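Local coordinates for putative oxidoreductase FAD-binding subunit (Sulfolobus tokodaii, PDB 4ZOH), which binds FAD and is probably the flavoprotein subunit of a molybdenum hydroxylase-type oxidoreductase, passing electrons through its flavin, at residues Asn67-Gly72 and Ser84-Ser89. Sequence-based numbering, arbitrary orientation.
Sequences NLYKIG and SIPLLS
One face of the Tyr-69 ring lies against the side chain of Ile-85, whose CG1 sits 4.0 Å from the ring centroid and only 4° off the ring normal, the geometry of a CH-pi contact. The isoleucine spreads over that face: its CD1 lies 4.0 Å from Tyr-69 CG, and its other branch, CG2, is 3.7 Å from Tyr-69 CD2. With CG1 beside the backbone N (chi1 -50°) and CG2 anti to it, Ile-85 presents both branches to the aromatic ring. The two side chains run past each other in opposite directions, which lays the isoleucine along the ring face rather than end-on to it. Pro-86 crosses the tyrosine at about a right angle and approaches obliquely, its CD 4.0 Å from Tyr-69 CE2. The phenol oxygen ends near the backbone, with Tyr-69 OH 3.6 Å from Ser-84 O, a separation that does not count as a hydrogen bond. Two residues along the strand, Ile-71 meets its partners tip to tip: its CD1 is 3.6 Å from Leu-88 CD2 and 4.1 Å from Ile-85 CD1. Leu-88 also packs on helix 119-125, while Ile-62 of the adjacent strand touches Tyr-69, Ile-71 and Ile-85. Without the ring, as with an alanine here, Ile-85 CG1 would probably lose the aromatic face it rests on, and a gap would be likely to open beside Pro-86. Within the turn, Ile-85 N donates to Ser-89 OG at 2.9 Å, a bent bond of 141°, tying the isoleucine's backbone to the first turn of helix 88-93. The contact thus joins strand 68-72 to the loop leading into that helix and, through Leu-88, to its first residue; with no hydrogen bond crossing, the fit probably depends on matched apolar shapes rather than directional bonds.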
loop_
_atom_site.group_PDB
_atom_site.type_symbol
_atom_site.label_atom_id
_atom_site.label_comp_id
_atom_site.label_asym_id
_atom_site.label_seq_id
_atom_site.Cartn_x
_atom_site.Cartn_y
_atom_site.Cartn_z
ATOM N N ASN B 67 61.509 3.061 -16.240
ATOM C CA ASN B 67 60.856 3.704 -17.376
ATOM C C ASN B 67 59.613 2.859 -17.838
ATOM O O ASN B 67 59.222 2.837 -19.027
ATOM C CB ASN B 67 61.900 3.855 -18.482
ATOM C CG ASN B 67 62.714 2.579 -18.681
ATOM O OD1 ASN B 67 62.180 1.455 -18.681
ATOM N ND2 ASN B 67 64.022 2.743 -18.821
ATOM N N LEU B 68 59.025 2.136 -16.885
ATOM C CA LEU B 68 57.728 1.489 -17.062
ATOM C C LEU B 68 56.775 1.992 -16.007
ATOM O O LEU B 68 57.159 2.152 -14.859
ATOM C CB LEU B 68 57.860 -0.014 -16.953
ATOM C CG LEU B 68 57.858 -0.785 -18.276
ATOM C CD1 LEU B 68 59.074 -0.464 -19.101
ATOM C CD2 LEU B 68 57.797 -2.290 -18.002
ATOM N N TYR B 69 55.549 2.288 -16.410
ATOM C CA TYR B 69 54.422 2.268 -15.490
ATOM C C TYR B 69 53.836 0.861 -15.451
ATOM O O TYR B 69 53.631 0.237 -16.512
ATOM C CB TYR B 69 53.353 3.210 -15.945
ATOM C CG TYR B 69 53.644 4.673 -15.779
ATOM C CD1 TYR B 69 53.548 5.264 -14.533
ATOM C CD2 TYR B 69 53.946 5.497 -16.914
ATOM C CE1 TYR B 69 53.735 6.634 -14.378
ATOM C CE2 TYR B 69 54.166 6.867 -16.773
ATOM C CZ TYR B 69 54.054 7.420 -15.511
ATOM O OH TYR B 69 54.257 8.743 -15.312
ATOM N N LYS B 70 53.634 0.352 -14.231
ATOM C CA LYS B 70 52.944 -0.915 -14.033
ATOM C C LYS B 70 51.590 -0.615 -13.382
ATOM O O LYS B 70 51.493 0.159 -12.401
ATOM C CB LYS B 70 53.792 -1.884 -13.211
ATOM C CG LYS B 70 55.212 -1.966 -13.720
ATOM C CD LYS B 70 55.856 -3.263 -13.355
ATOM C CE LYS B 70 57.190 -3.331 -14.066
ATOM N NZ LYS B 70 57.824 -4.609 -13.713
ATOM N N ILE B 71 50.544 -1.171 -14.007
ATOM C CA ILE B 71 49.180 -0.783 -13.690
ATOM C C ILE B 71 48.463 -2.041 -13.297
ATOM O O ILE B 71 48.324 -2.959 -14.124
ATOM C CB ILE B 71 48.438 -0.114 -14.884
ATOM C CG1 ILE B 71 49.184 1.108 -15.362
ATOM C CG2 ILE B 71 46.967 0.229 -14.505
ATOM C CD1 ILE B 71 49.040 1.255 -16.845
ATOM N N GLY B 72 47.979 -2.085 -12.061
ATOM C CA GLY B 72 47.233 -3.291 -11.634
ATOM C C GLY B 72 45.974 -3.462 -12.466
ATOM O O GLY B 72 45.297 -2.465 -12.750
ATOM N N SER B 84 48.310 11.014 -14.278
ATOM C CA SER B 84 49.436 11.610 -15.072
ATOM C C SER B 84 50.285 10.643 -15.942
ATOM O O SER B 84 51.456 10.897 -16.184
ATOM C CB SER B 84 50.320 12.491 -14.159
ATOM O OG SER B 84 49.534 13.579 -13.655
ATOM N N ILE B 85 49.712 9.532 -16.400
ATOM C CA ILE B 85 50.391 8.746 -17.406
ATOM C C ILE B 85 50.129 9.397 -18.754
ATOM O O ILE B 85 48.920 9.619 -19.112
ATOM C CB ILE B 85 49.925 7.305 -17.441
ATOM C CG1 ILE B 85 49.963 6.724 -16.003
ATOM C CG2 ILE B 85 50.725 6.496 -18.498
ATOM C CD1 ILE B 85 49.644 5.243 -15.962
ATOM N N PRO B 86 51.226 9.757 -19.494
ATOM C CA PRO B 86 51.086 10.406 -20.783
ATOM C C PRO B 86 50.195 9.584 -21.704
ATOM O O PRO B 86 50.354 8.376 -21.757
ATOM C CB PRO B 86 52.544 10.450 -21.290
ATOM C CG PRO B 86 53.337 10.677 -20.028
ATOM C CD PRO B 86 52.634 9.775 -19.027
ATOM N N LEU B 87 49.273 10.262 -22.407
ATOM C CA LEU B 87 48.214 9.624 -23.279
ATOM C C LEU B 87 47.130 8.764 -22.547
ATOM O O LEU B 87 45.927 8.940 -22.774
ATOM C CB LEU B 87 48.810 8.821 -24.453
ATOM C CG LEU B 87 47.801 8.239 -25.414
ATOM C CD1 LEU B 87 46.994 9.318 -26.133
ATOM C CD2 LEU B 87 48.438 7.322 -26.438
ATOM N N LEU B 88 47.593 7.811 -21.753
ATOM C CA LEU B 88 46.749 6.808 -21.150
ATOM C C LEU B 88 45.713 7.423 -20.169
ATOM O O LEU B 88 44.538 7.089 -20.226
ATOM C CB LEU B 88 47.604 5.696 -20.478
ATOM C CG LEU B 88 46.722 4.473 -20.066
ATOM C CD1 LEU B 88 46.108 3.888 -21.335
ATOM C CD2 LEU B 88 47.455 3.370 -19.290
ATOM N N SER B 89 46.167 8.315 -19.304
ATOM C CA SER B 89 45.274 9.010 -18.384
ATOM C C SER B 89 44.204 9.804 -19.082
ATOM O O SER B 89 43.028 9.757 -18.687
ATOM C CB SER B 89 46.036 9.903 -17.448
ATOM O OG SER B 89 46.859 9.098 -16.622
#